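Local coordinates for outer membrane protein YopM (Yersinia pestis, PDB 1JL5) that acts as a leucine-rich repeat effector of the plague bacillus, probably altering host cell physiology so that the bacteria survive in host tissues, at residues Asn323-Lys328 with Ala344-Leu349. Residues are numbered along the deposited sequence; the frame is centred on the assembly and turned at random.
With CA (calcium ion), chain B.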
loop_
_atom_site.group_PDB
_atom_site.type_symbol
_atom_site.label_atom_id
_atom_site.label_comp_id
_atom_site.label_asym_id
_atom_site.label_seq_id
_atom_site.Cartn_x
_atom_site.Cartn_y
_atom_site.Cartn_z
ATOM N N ASN A 323 4.406 4.544 18.288
ATOM C CA ASN A 323 4.540 4.826 16.883
ATOM C C ASN A 323 5.075 6.235 16.793
ATOM O O ASN A 323 4.364 7.202 17.062
ATOM C CB ASN A 323 3.205 4.739 16.157
ATOM C CG ASN A 323 3.370 4.874 14.665
ATOM O OD1 ASN A 323 4.393 5.378 14.199
ATOM N ND2 ASN A 323 2.376 4.437 13.908
ATOM N N VAL A 324 6.350 6.345 16.460
ATOM C CA VAL A 324 6.986 7.642 16.311
ATOM C C VAL A 324 7.565 7.624 14.914
ATOM O O VAL A 324 8.567 8.265 14.605
ATOM C CB VAL A 324 8.092 7.846 17.340
ATOM C CG1 VAL A 324 7.477 7.992 18.721
ATOM C CG2 VAL A 324 9.053 6.678 17.301
ATOM N N SER A 325 6.905 6.848 14.074
ATOM C CA SER A 325 7.308 6.717 12.695
ATOM C C SER A 325 7.346 8.087 12.059
ATOM O O SER A 325 6.571 8.980 12.404
ATOM C CB SER A 325 6.307 5.854 11.930
ATOM O OG SER A 325 6.712 5.732 10.581
ATOM N N ASN A 326 8.260 8.246 11.122
ATOM C CA ASN A 326 8.371 9.487 10.397
ATOM C C ASN A 326 8.535 10.699 11.283
ATOM O O ASN A 326 7.699 11.597 11.309
ATOM C CB ASN A 326 7.156 9.677 9.491
ATOM C CG ASN A 326 7.333 10.840 8.552
ATOM O OD1 ASN A 326 8.450 11.138 8.142
ATOM N ND2 ASN A 326 6.239 11.500 8.200
ATOM N N ASN A 327 9.624 10.706 12.026
ATOM C CA ASN A 327 9.932 11.832 12.868
ATOM C C ASN A 327 11.375 12.135 12.604
ATOM O O ASN A 327 11.891 11.768 11.556
ATOM C CB ASN A 327 9.662 11.509 14.328
ATOM C CG ASN A 327 8.228 11.798 14.704
ATOM O OD1 ASN A 327 7.798 12.951 14.676
ATOM N ND2 ASN A 327 7.475 10.759 15.031
ATOM N N LYS A 328 12.032 12.813 13.526
ATOM C CA LYS A 328 13.422 13.151 13.304
ATOM C C LYS A 328 14.245 12.633 14.451
ATOM O O LYS A 328 15.202 13.259 14.890
ATOM C CB LYS A 328 13.565 14.660 13.151
ATOM C CG LYS A 328 12.742 15.202 11.989
ATOM C CD LYS A 328 13.242 14.639 10.671
ATOM C CE LYS A 328 12.275 14.931 9.533
ATOM N NZ LYS A 328 11.995 16.386 9.371
ATOM N N ALA A 344 8.977 2.897 14.594
ATOM C CA ALA A 344 9.874 4.036 14.639
ATOM C C ALA A 344 10.527 4.175 13.273
ATOM O O ALA A 344 11.623 4.718 13.128
ATOM C CB ALA A 344 10.924 3.831 15.713
ATOM N N SER A 345 9.832 3.663 12.271
ATOM C CA SER A 345 10.303 3.733 10.904
ATOM C C SER A 345 10.364 5.190 10.469
ATOM O O SER A 345 9.743 6.062 11.082
ATOM C CB SER A 345 9.337 2.980 10.006
ATOM O OG SER A 345 8.033 3.473 10.230
ATOM N N PHE A 346 11.117 5.451 9.409
ATOM C CA PHE A 346 11.246 6.798 8.876
ATOM C C PHE A 346 11.713 7.788 9.920
ATOM O O PHE A 346 11.084 8.814 10.179
ATOM C CB PHE A 346 9.919 7.239 8.285
ATOM C CG PHE A 346 9.487 6.406 7.132
ATOM C CD1 PHE A 346 10.157 6.491 5.913
ATOM C CD2 PHE A 346 8.418 5.525 7.255
ATOM C CE1 PHE A 346 9.766 5.709 4.834
ATOM C CE2 PHE A 346 8.020 4.740 6.182
ATOM C CZ PHE A 346 8.697 4.833 4.969
ATOM N N ASN A 347 12.829 7.451 10.537
ATOM C CA ASN A 347 13.430 8.311 11.525
ATOM C C ASN A 347 14.895 8.285 11.214
ATOM O O ASN A 347 15.297 7.731 10.199
ATOM C CB ASN A 347 13.152 7.796 12.928
ATOM C CG ASN A 347 11.852 8.316 13.465
ATOM O OD1 ASN A 347 11.737 9.497 13.781
ATOM N ND2 ASN A 347 10.854 7.451 13.549
ATOM N N HIS A 348 15.693 8.885 12.079
ATOM C CA HIS A 348 17.117 8.921 11.855
ATOM C C HIS A 348 17.818 8.079 12.903
ATOM O O HIS A 348 18.838 8.478 13.457
ATOM C CB HIS A 348 17.619 10.349 11.932
ATOM C CG HIS A 348 18.778 10.607 11.035
ATOM N ND1 HIS A 348 18.621 10.953 9.711
ATOM C CD2 HIS A 348 20.109 10.497 11.242
ATOM C CE1 HIS A 348 19.807 11.044 9.142
ATOM N NE2 HIS A 348 20.727 10.771 10.049
ATOM N N LEU A 349 17.258 6.910 13.174
ATOM C CA LEU A 349 17.830 6.021 14.167
ATOM C C LEU A 349 19.050 5.288 13.643
ATOM O O LEU A 349 19.003 4.662 12.588
ATOM C CB LEU A 349 16.790 4.998 14.614
ATOM C CG LEU A 349 15.496 5.593 15.157
ATOM C CD1 LEU A 349 14.577 4.464 15.578
ATOM C CD2 LEU A 349 15.799 6.536 16.321
HETATM CA CA CA B . 10.229 11.871 6.990
HETATM O O HOH W 1 11.353 11.549 8.997
HETATM O O HOH W 2 8.668 12.143 5.452
HETATM O O HOH W 3 10.789 9.954 6.015
#
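Val324 and Asn347 meet in an asparagine ladder, the buried column of asparagine side chains hydrogen-bonded to backbone groups of adjacent turns in a leucine-rich repeat solenoid. Here it links the loop after strand 321-323, in LRR 13, to its counterpart after strand 341-343, in LRR 14. The Asn347 amide lies between the turns: its ND2 donates to Val324 O at 2.6 Å, nearly straight (173°), and back to Ala344 O of its own turn at 2.9 Å. With chi1 at -87°, CG stands beside the backbone N and anti to the carbonyl carbon, which folds the amide back to the carbonyl of Ala344. Asn327 repeats the pattern one rung earlier: its ND2 bonds Val324 O of its own turn at 2.8 Å and Ala304 O of the turn before. The two amides approach Val324 O from opposite faces of its carbonyl plane, so one oxygen is gripped by two rungs. Asn347 OD1 accepts from the backbone N of Leu329 and, weakly, from Asn327 N, while Asn367 continues the ladder by donating to Ala344 O. Beside the amides, Asn326 N binds Ser345 O at 2.6 Å, the donor tilted only 18° from the carbonyl plane. Val324 CG2 touches the Ala344 methyl. The Phe346 ring turns an edge to Ser325 OG, and it stacks with Tyr366 of the next turn. The Asn326 side chain heads away from the neighbouring loop: OD1 binds a calcium ion at 2.2 Å, together with three waters and Asn246 and Asp266 of the second subunit, and ND2 hydrogen-bonds Glu286 of that subunit, so this repeat loop also serves the tetramer interface. Ser325 OG meets Ser345 OG at 2.6 Å, a hydroxyl-to-hydroxyl hydrogen bond.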